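Long-range contacts in genome polyprotein (Chicken sicinivirus JSY, PDB 6QWT), which probably acts as the RNA-dependent RNA polymerase (3Dpol) of the viral polyprotein, copying the viral RNA genome: residues D62-I71 against I241-I249; F223-Y234 against D334-H345. All blocks are in the same frame, centred on the assembly; numbering follows the deposited sequence.

Contact 1 (D62-I71 against I241-I249); sequences DIDEPWPSLI and IPSVVFKLI
At the N-terminal end of helix 243-256, in what is probably the palm of the polymerase, Asp62 takes two hydrogen bonds from Ser243, in the first turn. Asp62 belongs to the loop that leads into helix 70-81. Pro242 holds the N-cap position of helix 243-256, and Asp62 reaches the first turn from outside the helix. Its CG stands anti to the backbone N (chi1 -178°), which carries the carboxylate across to Ser243. Ser243 N donates to the syn lone pair of Asp62 OD1 at 2.9 Å, with an N-H...O angle of 157°. Ser243 OG donates to Asp62 OD2 at 3.0 Å, on the syn side but 31° out of the carboxylate plane. A weak bond of 3.4 Å runs from Val244 N to Ile63 O. A water bridges Asp62 OD1 and Ile241 O.

Beyond these bonds the side chains meet mainly through carbon. Trp67 meets Pro242 with its ring edge, CH2 to CG at 3.5 Å, and the two side chains cross at about a right angle. Trp67 NE1 hydrogen-bonds to Ser314 OG of helix 298-316. Leu70 and Val244 meet tip to tip, CD2 to CG1 at 3.6 Å. The other methyl of Val244, CG2, packs against Pro66 CD at 3.8 Å. Farther along the helix, Ile71 CD1 presses on Leu248 CD2 at 3.5 Å, a tight carbon contact.

Asp62 OD2 also forms a salt bridge with Lys290. The carboxylate thus faces two donors of Ser243, a helix N-terminus and a lysine. These surroundings would probably stabilise its negative charge and fix its rotation.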
loop_
_atom_site.group_PDB
_atom_site.type_symbol
_atom_site.label_atom_id
_atom_site.label_comp_id
_atom_site.label_asym_id
_atom_site.label_seq_id
_atom_site.Cartn_x
_atom_site.Cartn_y
_atom_site.Cartn_z
ATOM N N ASP A 62 -7.579 14.301 15.467
ATOM C CA ASP A 62 -7.438 12.886 15.775
ATOM C C ASP A 62 -8.553 12.467 16.723
ATOM O O ASP A 62 -9.042 13.270 17.521
ATOM C CB ASP A 62 -6.068 12.589 16.403
ATOM C CG ASP A 62 -5.870 11.115 16.700
ATOM O OD1 ASP A 62 -6.175 10.286 15.818
ATOM O OD2 ASP A 62 -5.404 10.786 17.812
ATOM N N ILE A 63 -8.959 11.205 16.633
ATOM C CA ILE A 63 -9.999 10.660 17.498
ATOM C C ILE A 63 -9.341 9.714 18.493
ATOM O O ILE A 63 -8.660 8.758 18.102
ATOM C CB ILE A 63 -11.097 9.959 16.688
ATOM C CG1 ILE A 63 -11.755 10.958 15.731
ATOM C CG2 ILE A 63 -12.136 9.352 17.621
ATOM C CD1 ILE A 63 -12.663 10.323 14.700
ATOM N N ASP A 64 -9.539 9.992 19.783
ATOM C CA ASP A 64 -8.947 9.213 20.862
ATOM C C ASP A 64 -9.915 8.232 21.500
ATOM O O ASP A 64 -9.475 7.236 22.079
ATOM C CB ASP A 64 -8.410 10.147 21.952
ATOM C CG ASP A 64 -7.010 10.624 21.665
ATOM O OD1 ASP A 64 -6.153 9.777 21.333
ATOM O OD2 ASP A 64 -6.768 11.845 21.764
ATOM N N GLU A 65 -11.215 8.496 21.427
ATOM C CA GLU A 65 -12.171 7.629 22.088
ATOM C C GLU A 65 -12.943 6.798 21.072
ATOM O O GLU A 65 -13.279 7.296 19.991
ATOM C CB GLU A 65 -13.153 8.444 22.935
ATOM C CG GLU A 65 -12.471 9.421 23.882
ATOM C CD GLU A 65 -11.576 8.725 24.892
ATOM O OE1 GLU A 65 -11.883 7.572 25.269
ATOM O OE2 GLU A 65 -10.562 9.332 25.303
ATOM N N PRO A 66 -13.236 5.540 21.384
ATOM C CA PRO A 66 -13.942 4.694 20.417
ATOM C C PRO A 66 -15.397 5.109 20.268
ATOM O O PRO A 66 -16.065 5.461 21.242
ATOM C CB PRO A 66 -13.820 3.291 21.022
ATOM C CG PRO A 66 -13.696 3.532 22.487
ATOM C CD PRO A 66 -12.920 4.816 22.628
ATOM N N TRP A 67 -15.882 5.069 19.030
ATOM C CA TRP A 67 -17.303 5.247 18.802
ATOM C C TRP A 67 -18.040 3.958 19.171
ATOM O O TRP A 67 -17.431 2.889 19.240
ATOM C CB TRP A 67 -17.567 5.656 17.352
ATOM C CG TRP A 67 -16.784 4.932 16.300
ATOM C CD1 TRP A 67 -17.213 3.881 15.534
ATOM C CD2 TRP A 67 -15.454 5.230 15.858
ATOM N NE1 TRP A 67 -16.225 3.498 14.657
ATOM C CE2 TRP A 67 -15.135 4.309 14.836
ATOM C CE3 TRP A 67 -14.496 6.177 16.235
ATOM C CZ2 TRP A 67 -13.900 4.312 14.189
ATOM C CZ3 TRP A 67 -13.271 6.176 15.590
ATOM C CH2 TRP A 67 -12.985 5.252 14.580
ATOM N N PRO A 68 -19.350 4.042 19.444
ATOM C CA PRO A 68 -20.054 2.898 20.056
ATOM C C PRO A 68 -19.877 1.563 19.351
ATOM O O PRO A 68 -19.875 0.524 20.021
ATOM C CB PRO A 68 -21.519 3.351 20.026
ATOM C CG PRO A 68 -21.437 4.819 20.171
ATOM C CD PRO A 68 -20.211 5.239 19.398
ATOM N N SER A 69 -19.730 1.548 18.028
ATOM C CA SER A 69 -19.608 0.304 17.282
ATOM C C SER A 69 -18.164 -0.109 17.032
ATOM O O SER A 69 -17.934 -1.142 16.395
ATOM C CB SER A 69 -20.350 0.416 15.945
ATOM O OG SER A 69 -19.724 1.354 15.085
ATOM N N LEU A 70 -17.185 0.657 17.527
ATOM C CA LEU A 70 -15.788 0.379 17.199
ATOM C C LEU A 70 -15.280 -0.872 17.910
ATOM O O LEU A 70 -14.736 -1.781 17.269
ATOM C CB LEU A 70 -14.911 1.587 17.539
ATOM C CG LEU A 70 -13.418 1.392 17.253
ATOM C CD1 LEU A 70 -13.190 0.927 15.814
ATOM C CD2 LEU A 70 -12.634 2.665 17.539
ATOM N N ILE A 71 -15.428 -0.929 19.237
ATOM C CA ILE A 71 -15.003 -2.121 19.978
ATOM C C ILE A 71 -15.719 -3.377 19.495
ATOM O O ILE A 71 -15.053 -4.412 19.323
ATOM C CB ILE A 71 -15.171 -1.894 21.492
ATOM C CG1 ILE A 71 -14.349 -0.689 21.955
ATOM C CG2 ILE A 71 -14.815 -3.167 22.265
ATOM C CD1 ILE A 71 -12.997 -1.036 22.486
ATOM N N ILE A 241 -6.863 8.126 9.688
ATOM C CA ILE A 241 -6.995 6.968 10.569
ATOM C C ILE A 241 -6.839 7.430 12.012
ATOM O O ILE A 241 -5.814 8.034 12.364
ATOM C CB ILE A 241 -5.971 5.876 10.230
ATOM C CG1 ILE A 241 -6.368 5.146 8.947
ATOM C CG2 ILE A 241 -5.859 4.889 11.380
ATOM C CD1 ILE A 241 -5.234 4.350 8.345
ATOM N N PRO A 242 -7.818 7.180 12.872
ATOM C CA PRO A 242 -7.716 7.637 14.259
ATOM C C PRO A 242 -6.824 6.738 15.101
ATOM O O PRO A 242 -6.709 5.532 14.865
ATOM C CB PRO A 242 -9.169 7.595 14.749
ATOM C CG PRO A 242 -9.816 6.568 13.906
ATOM C CD PRO A 242 -9.144 6.621 12.564
ATOM N N SER A 243 -6.191 7.359 16.099
ATOM C CA SER A 243 -5.300 6.634 16.999
ATOM C C SER A 243 -6.004 5.455 17.656
ATOM O O SER A 243 -5.399 4.395 17.859
ATOM C CB SER A 243 -4.762 7.581 18.075
ATOM O OG SER A 243 -3.660 8.324 17.595
ATOM N N VAL A 244 -7.283 5.625 17.998
ATOM C CA VAL A 244 -7.979 4.638 18.815
ATOM C C VAL A 244 -8.063 3.289 18.109
ATOM O O VAL A 244 -8.030 2.238 18.762
ATOM C CB VAL A 244 -9.370 5.184 19.209
ATOM C CG1 VAL A 244 -10.247 5.381 17.977
ATOM C CG2 VAL A 244 -10.038 4.280 20.239
ATOM N N VAL A 245 -8.143 3.284 16.776
ATOM C CA VAL A 245 -8.219 2.018 16.048
ATOM C C VAL A 245 -6.904 1.255 16.164
ATOM O O VAL A 245 -6.888 0.050 16.455
ATOM C CB VAL A 245 -8.607 2.262 14.578
ATOM C CG1 VAL A 245 -8.686 0.941 13.828
ATOM C CG2 VAL A 245 -9.934 2.998 14.490
ATOM N N PHE A 246 -5.780 1.943 15.943
ATOM C CA PHE A 246 -4.472 1.309 16.097
ATOM C C PHE A 246 -4.258 0.821 17.523
ATOM O O PHE A 246 -3.728 -0.275 17.741
ATOM C CB PHE A 246 -3.361 2.287 15.710
ATOM C CG PHE A 246 -3.023 2.278 14.251
ATOM C CD1 PHE A 246 -2.558 1.125 13.644
ATOM C CD2 PHE A 246 -3.163 3.425 13.488
ATOM C CE1 PHE A 246 -2.244 1.112 12.297
ATOM C CE2 PHE A 246 -2.846 3.419 12.141
ATOM C CZ PHE A 246 -2.388 2.262 11.546
ATOM N N LYS A 247 -4.653 1.633 18.507
ATOM C CA LYS A 247 -4.483 1.250 19.906
ATOM C C LYS A 247 -5.246 -0.030 20.226
ATOM O O LYS A 247 -4.715 -0.931 20.887
ATOM C CB LYS A 247 -4.934 2.396 20.812
ATOM C CG LYS A 247 -4.540 2.242 22.269
ATOM C CD LYS A 247 -5.374 3.152 23.164
ATOM C CE LYS A 247 -6.507 2.383 23.835
ATOM N NZ LYS A 247 -7.752 3.193 23.983
ATOM N N LEU A 248 -6.492 -0.134 19.759
ATOM C CA LEU A 248 -7.274 -1.339 20.017
ATOM C C LEU A 248 -6.679 -2.549 19.307
ATOM O O LEU A 248 -6.678 -3.658 19.854
ATOM C CB LEU A 248 -8.727 -1.119 19.596
ATOM C CG LEU A 248 -9.468 -0.099 20.464
ATOM C CD1 LEU A 248 -10.830 0.253 19.885
ATOM C CD2 LEU A 248 -9.595 -0.615 21.886
ATOM N N ILE A 249 -6.163 -2.358 18.093
ATOM C CA ILE A 249 -5.517 -3.456 17.382
ATOM C C ILE A 249 -4.273 -3.912 18.132
ATOM O O ILE A 249 -3.989 -5.112 18.226
ATOM C CB ILE A 249 -5.188 -3.034 15.938
ATOM C CG1 ILE A 249 -6.473 -2.919 15.117
ATOM C CG2 ILE A 249 -4.221 -4.019 15.292
ATOM C CD1 ILE A 249 -6.265 -2.296 13.759
HETATM O O HOH W 1 -6.167 10.627 12.987
#

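Contact 2 (F223-Y234 against D334-H345); sequences FLDYSEVWALDY and DDVLYATVPSIH
Trp230 and Tyr338 form a hydrogen-bonded antiparallel pair in the palm sheet of the polymerase. Strand 230-235 holds the first part of motif A, with Asp233. Strand 335-340 begins at Asp335, the second aspartate of the YGDD sequence of motif C. Asp233 OD2 lies 3.3 Å from Asp335 OD1; in related polymerases the aspartates of these motifs bind the catalytic metal ions. Trp230 N donates to Tyr338 O at 2.9 Å, nearly straight at 171°, and Tyr338 N returns a bond to Trp230 O. Toward the aspartates only two weak bonds join Leu232 and Val336.

Trp230 CB lies over one face of the Tyr338 ring, 3.9 Å from its centroid. The Tyr338 CG sits between the backbone N and the carbonyl carbon (chi1 80°), which turns the ring under that CB. The five-membered ring of Trp230 is tilted about 30° from the Tyr338 ring and overlaps it little. His345 CD2 approaches Trp230 CH2 to 3.4 Å and completes an aromatic cluster.

Next to Tyr338, Ala339 packs its CB over a face of the Tyr226 ring, a CH-pi contact, and at the edge of the Phe223 ring. Trp230 NE1 donates to Ser343 OG at 3.0 Å, in the indole plane.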
loop_
_atom_site.group_PDB
_atom_site.type_symbol
_atom_site.label_atom_id
_atom_site.label_comp_id
_atom_site.label_asym_id
_atom_site.label_seq_id
_atom_site.Cartn_x
_atom_site.Cartn_y
_atom_site.Cartn_z
ATOM N N PHE A 223 -16.166 -13.799 -3.887
ATOM C CA PHE A 223 -17.324 -12.914 -3.891
ATOM C C PHE A 223 -18.503 -13.488 -4.673
ATOM O O PHE A 223 -19.290 -12.726 -5.245
ATOM C CB PHE A 223 -16.933 -11.546 -4.452
ATOM C CG PHE A 223 -16.170 -10.688 -3.486
ATOM C CD1 PHE A 223 -14.795 -10.559 -3.592
ATOM C CD2 PHE A 223 -16.827 -10.015 -2.468
ATOM C CE1 PHE A 223 -14.088 -9.769 -2.703
ATOM C CE2 PHE A 223 -16.128 -9.225 -1.575
ATOM C CZ PHE A 223 -14.755 -9.101 -1.693
ATOM N N LEU A 224 -18.650 -14.813 -4.712
ATOM C CA LEU A 224 -19.685 -15.416 -5.540
ATOM C C LEU A 224 -21.007 -15.628 -4.815
ATOM O O LEU A 224 -22.056 -15.630 -5.470
ATOM C CB LEU A 224 -19.182 -16.734 -6.134
ATOM C CG LEU A 224 -18.625 -16.615 -7.563
ATOM C CD1 LEU A 224 -18.033 -17.936 -8.033
ATOM C CD2 LEU A 224 -19.726 -16.155 -8.527
ATOM N N ASP A 225 -21.001 -15.752 -3.482
ATOM C CA ASP A 225 -22.274 -15.817 -2.766
ATOM C C ASP A 225 -23.040 -14.497 -2.790
ATOM O O ASP A 225 -24.155 -14.441 -2.258
ATOM C CB ASP A 225 -22.045 -16.234 -1.313
ATOM C CG ASP A 225 -21.815 -17.722 -1.159
ATOM O OD1 ASP A 225 -22.023 -18.459 -2.143
ATOM O OD2 ASP A 225 -21.412 -18.157 -0.056
ATOM N N TYR A 226 -22.487 -13.448 -3.394
ATOM C CA TYR A 226 -23.042 -12.105 -3.315
ATOM C C TYR A 226 -23.446 -11.631 -4.702
ATOM O O TYR A 226 -22.662 -11.732 -5.651
ATOM C CB TYR A 226 -22.027 -11.140 -2.696
ATOM C CG TYR A 226 -21.434 -11.647 -1.398
ATOM C CD1 TYR A 226 -20.336 -12.497 -1.398
ATOM C CD2 TYR A 226 -21.978 -11.279 -0.174
ATOM C CE1 TYR A 226 -19.798 -12.969 -0.216
ATOM C CE2 TYR A 226 -21.445 -11.744 1.011
ATOM C CZ TYR A 226 -20.357 -12.589 0.986
ATOM O OH TYR A 226 -19.823 -13.054 2.168
ATOM N N SER A 227 -24.671 -11.113 -4.814
ATOM C CA SER A 227 -25.123 -10.537 -6.075
ATOM C C SER A 227 -24.524 -9.159 -6.313
ATOM O O SER A 227 -24.380 -8.739 -7.467
ATOM C CB SER A 227 -26.648 -10.447 -6.100
ATOM O OG SER A 227 -27.116 -9.598 -5.067
ATOM N N GLU A 228 -24.176 -8.443 -5.248
ATOM C CA GLU A 228 -23.626 -7.102 -5.350
ATOM C C GLU A 228 -22.282 -7.042 -4.639
ATOM O O GLU A 228 -22.160 -7.481 -3.491
ATOM C CB GLU A 228 -24.592 -6.065 -4.770
ATOM C CG GLU A 228 -25.641 -5.593 -5.771
ATOM C CD GLU A 228 -26.612 -4.594 -5.178
ATOM O OE1 GLU A 228 -26.701 -3.465 -5.704
ATOM O OE2 GLU A 228 -27.290 -4.939 -4.187
ATOM N N VAL A 229 -21.279 -6.514 -5.334
ATOM C CA VAL A 229 -19.946 -6.297 -4.787
ATOM C C VAL A 229 -19.603 -4.830 -4.990
ATOM O O VAL A 229 -19.842 -4.282 -6.072
ATOM C CB VAL A 229 -18.897 -7.208 -5.454
ATOM C CG1 VAL A 229 -17.527 -7.016 -4.816
ATOM C CG2 VAL A 229 -19.327 -8.669 -5.366
ATOM N N TRP A 230 -19.060 -4.194 -3.954
ATOM C CA TRP A 230 -18.818 -2.758 -3.959
ATOM C C TRP A 230 -17.330 -2.458 -3.843
ATOM O O TRP A 230 -16.597 -3.148 -3.127
ATOM C CB TRP A 230 -19.574 -2.073 -2.818
ATOM C CG TRP A 230 -21.054 -2.254 -2.909
ATOM C CD1 TRP A 230 -21.813 -3.161 -2.228
ATOM C CD2 TRP A 230 -21.959 -1.517 -3.742
ATOM N NE1 TRP A 230 -23.136 -3.032 -2.582
ATOM C CE2 TRP A 230 -23.251 -2.029 -3.509
ATOM C CE3 TRP A 230 -21.801 -0.475 -4.660
ATOM C CZ2 TRP A 230 -24.380 -1.534 -4.160
ATOM C CZ3 TRP A 230 -22.923 0.015 -5.303
ATOM C CH2 TRP A 230 -24.194 -0.514 -5.051
ATOM N N ALA A 231 -16.893 -1.425 -4.560
ATOM C CA ALA A 231 -15.545 -0.894 -4.446
ATOM C C ALA A 231 -15.616 0.546 -3.964
ATOM O O ALA A 231 -16.492 1.308 -4.387
ATOM C CB ALA A 231 -14.799 -0.957 -5.783
ATOM N N LEU A 232 -14.706 0.914 -3.068
ATOM C CA LEU A 232 -14.593 2.304 -2.658
ATOM C C LEU A 232 -13.148 2.601 -2.302
ATOM O O LEU A 232 -12.337 1.697 -2.082
ATOM C CB LEU A 232 -15.521 2.642 -1.486
ATOM C CG LEU A 232 -15.409 1.866 -0.175
ATOM C CD1 LEU A 232 -14.267 2.383 0.687
ATOM C CD2 LEU A 232 -16.731 1.951 0.576
ATOM N N ASP A 233 -12.834 3.889 -2.260
ATOM C CA ASP A 233 -11.496 4.360 -1.956
ATOM C C ASP A 233 -11.583 5.460 -0.911
ATOM O O ASP A 233 -12.593 6.161 -0.804
ATOM C CB ASP A 233 -10.785 4.874 -3.220
ATOM C CG ASP A 233 -9.296 5.073 -3.013
ATOM O OD1 ASP A 233 -8.819 6.220 -3.160
ATOM O OD2 ASP A 233 -8.601 4.082 -2.702
ATOM N N TYR A 234 -10.522 5.598 -0.131
ATOM C CA TYR A 234 -10.413 6.672 0.842
ATOM C C TYR A 234 -9.575 7.802 0.265
ATOM O O TYR A 234 -8.598 7.564 -0.451
ATOM C CB TYR A 234 -9.776 6.180 2.143
ATOM C CG TYR A 234 -10.577 5.158 2.919
ATOM C CD1 TYR A 234 -10.649 3.834 2.501
ATOM C CD2 TYR A 234 -11.239 5.512 4.087
ATOM C CE1 TYR A 234 -11.372 2.898 3.217
ATOM C CE2 TYR A 234 -11.962 4.583 4.811
ATOM C CZ TYR A 234 -12.026 3.279 4.374
ATOM O OH TYR A 234 -12.745 2.354 5.096
ATOM N N ASP A 334 -5.860 1.614 1.317
ATOM C CA ASP A 334 -7.177 2.232 1.333
ATOM C C ASP A 334 -8.100 1.645 0.271
ATOM O O ASP A 334 -9.263 2.043 0.199
ATOM C CB ASP A 334 -7.048 3.743 1.141
ATOM C CG ASP A 334 -6.107 4.098 0.017
ATOM O OD1 ASP A 334 -5.578 3.167 -0.624
ATOM O OD2 ASP A 334 -5.888 5.304 -0.218
ATOM N N ASP A 335 -7.611 0.711 -0.546
ATOM C CA ASP A 335 -8.434 0.079 -1.568
ATOM C C ASP A 335 -9.247 -1.056 -0.955
ATOM O O ASP A 335 -8.731 -1.831 -0.147
ATOM C CB ASP A 335 -7.566 -0.446 -2.710
ATOM C CG ASP A 335 -6.889 0.665 -3.475
ATOM O OD1 ASP A 335 -7.575 1.352 -4.260
ATOM O OD2 ASP A 335 -5.673 0.853 -3.281
ATOM N N VAL A 336 -10.519 -1.152 -1.345
ATOM C CA VAL A 336 -11.490 -1.996 -0.659
ATOM C C VAL A 336 -12.439 -2.602 -1.670
ATOM O O VAL A 336 -12.998 -1.905 -2.526
ATOM C CB VAL A 336 -12.317 -1.229 0.393
ATOM C CG1 VAL A 336 -13.495 -2.118 0.832
ATOM C CG2 VAL A 336 -11.446 -0.828 1.542
ATOM N N LEU A 337 -12.647 -3.902 -1.522
ATOM C CA LEU A 337 -13.847 -4.550 -2.012
ATOM C C LEU A 337 -14.639 -5.092 -0.830
ATOM O O LEU A 337 -14.058 -5.617 0.123
ATOM C CB LEU A 337 -13.532 -5.698 -2.992
ATOM C CG LEU A 337 -12.749 -5.393 -4.269
ATOM C CD1 LEU A 337 -12.585 -6.676 -5.083
ATOM C CD2 LEU A 337 -13.462 -4.330 -5.076
ATOM N N TYR A 338 -15.966 -4.984 -0.887
ATOM C CA TYR A 338 -16.790 -5.585 0.155
ATOM C C TYR A 338 -18.117 -6.024 -0.443
ATOM O O TYR A 338 -18.545 -5.536 -1.493
ATOM C CB TYR A 338 -16.999 -4.629 1.340
ATOM C CG TYR A 338 -18.058 -3.563 1.149
ATOM C CD1 TYR A 338 -19.395 -3.831 1.418
ATOM C CD2 TYR A 338 -17.718 -2.279 0.737
ATOM C CE1 TYR A 338 -20.365 -2.862 1.259
ATOM C CE2 TYR A 338 -18.684 -1.304 0.578
ATOM C CZ TYR A 338 -20.006 -1.603 0.840
ATOM O OH TYR A 338 -20.973 -0.635 0.684
ATOM N N ALA A 339 -18.759 -6.963 0.246
ATOM C CA ALA A 339 -20.064 -7.465 -0.142
ATOM C C ALA A 339 -20.758 -7.988 1.105
ATOM O O ALA A 339 -20.127 -8.642 1.941
ATOM C CB ALA A 339 -19.940 -8.567 -1.199
ATOM N N THR A 340 -22.047 -7.684 1.228
ATOM C CA THR A 340 -22.864 -8.156 2.336
ATOM C C THR A 340 -24.186 -8.693 1.807
ATOM O O THR A 340 -24.643 -8.313 0.727
ATOM C CB THR A 340 -23.150 -7.045 3.361
ATOM O OG1 THR A 340 -23.937 -6.017 2.744
ATOM C CG2 THR A 340 -21.856 -6.441 3.893
ATOM N N VAL A 341 -24.792 -9.588 2.583
ATOM C CA VAL A 341 -26.143 -10.074 2.314
ATOM C C VAL A 341 -26.983 -9.838 3.565
ATOM O O VAL A 341 -26.742 -10.485 4.596
ATOM C CB VAL A 341 -26.148 -11.558 1.912
ATOM C CG1 VAL A 341 -27.578 -12.053 1.772
ATOM C CG2 VAL A 341 -25.383 -11.770 0.616
ATOM N N PRO A 342 -27.968 -8.926 3.538
ATOM C CA PRO A 342 -28.347 -8.079 2.400
ATOM C C PRO A 342 -27.305 -7.011 2.066
ATOM O O PRO A 342 -26.457 -6.686 2.897
ATOM C CB PRO A 342 -29.654 -7.430 2.869
ATOM C CG PRO A 342 -29.557 -7.431 4.356
ATOM C CD PRO A 342 -28.844 -8.703 4.704
ATOM N N SER A 343 -27.380 -6.476 0.851
ATOM C CA SER A 343 -26.369 -5.544 0.373
ATOM C C SER A 343 -26.493 -4.202 1.084
ATOM O O SER A 343 -27.580 -3.620 1.151
ATOM C CB SER A 343 -26.502 -5.357 -1.138
ATOM O OG SER A 343 -25.561 -4.416 -1.619
ATOM N N ILE A 344 -25.376 -3.712 1.612
ATOM C CA ILE A 344 -25.302 -2.397 2.235
ATOM C C ILE A 344 -24.655 -1.443 1.239
ATOM O O ILE A 344 -23.523 -1.671 0.796
ATOM C CB ILE A 344 -24.519 -2.441 3.556
ATOM C CG1 ILE A 344 -25.241 -3.331 4.570
ATOM C CG2 ILE A 344 -24.329 -1.037 4.112
ATOM C CD1 ILE A 344 -24.580 -3.383 5.930
ATOM N N HIS A 345 -25.374 -0.386 0.880
ATOM C CA HIS A 345 -24.877 0.538 -0.127
ATOM C C HIS A 345 -23.753 1.394 0.455
ATOM O O HIS A 345 -23.806 1.776 1.629
ATOM C CB HIS A 345 -26.014 1.425 -0.634
ATOM C CG HIS A 345 -25.728 2.099 -1.939
ATOM N ND1 HIS A 345 -25.086 3.317 -2.022
ATOM C CD2 HIS A 345 -26.013 1.735 -3.212
ATOM C CE1 HIS A 345 -24.981 3.671 -3.290
ATOM N NE2 HIS A 345 -25.535 2.728 -4.033
HETATM O O HOH W 2 -23.065 -6.321 -1.156
HETATM O O HOH W 3 -25.316 -8.779 -2.303
HETATM O O HOH W 4 -6.454 7.557 0.684
#

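How the contacts relate
The centres of the two contacts are 23 Å apart, and their nearest atoms about 7 Å, so the two do not meet. Their segments alternate along the chain: 62-71, 223-234, 241-249, 334-345. Strand 230-235 of contact 2 runs through the short helix 237-240 into helix 243-256 of contact 1. Contact 2 holds the two central strands of the four-stranded antiparallel sheet. Helix 298-316 and Tyr359 touch side chains of both contacts. Contact 2 brings the aspartates of motifs A and C together, and contact 1 packs the helix that follows motif A against 62-71, an N-terminal part of the chain.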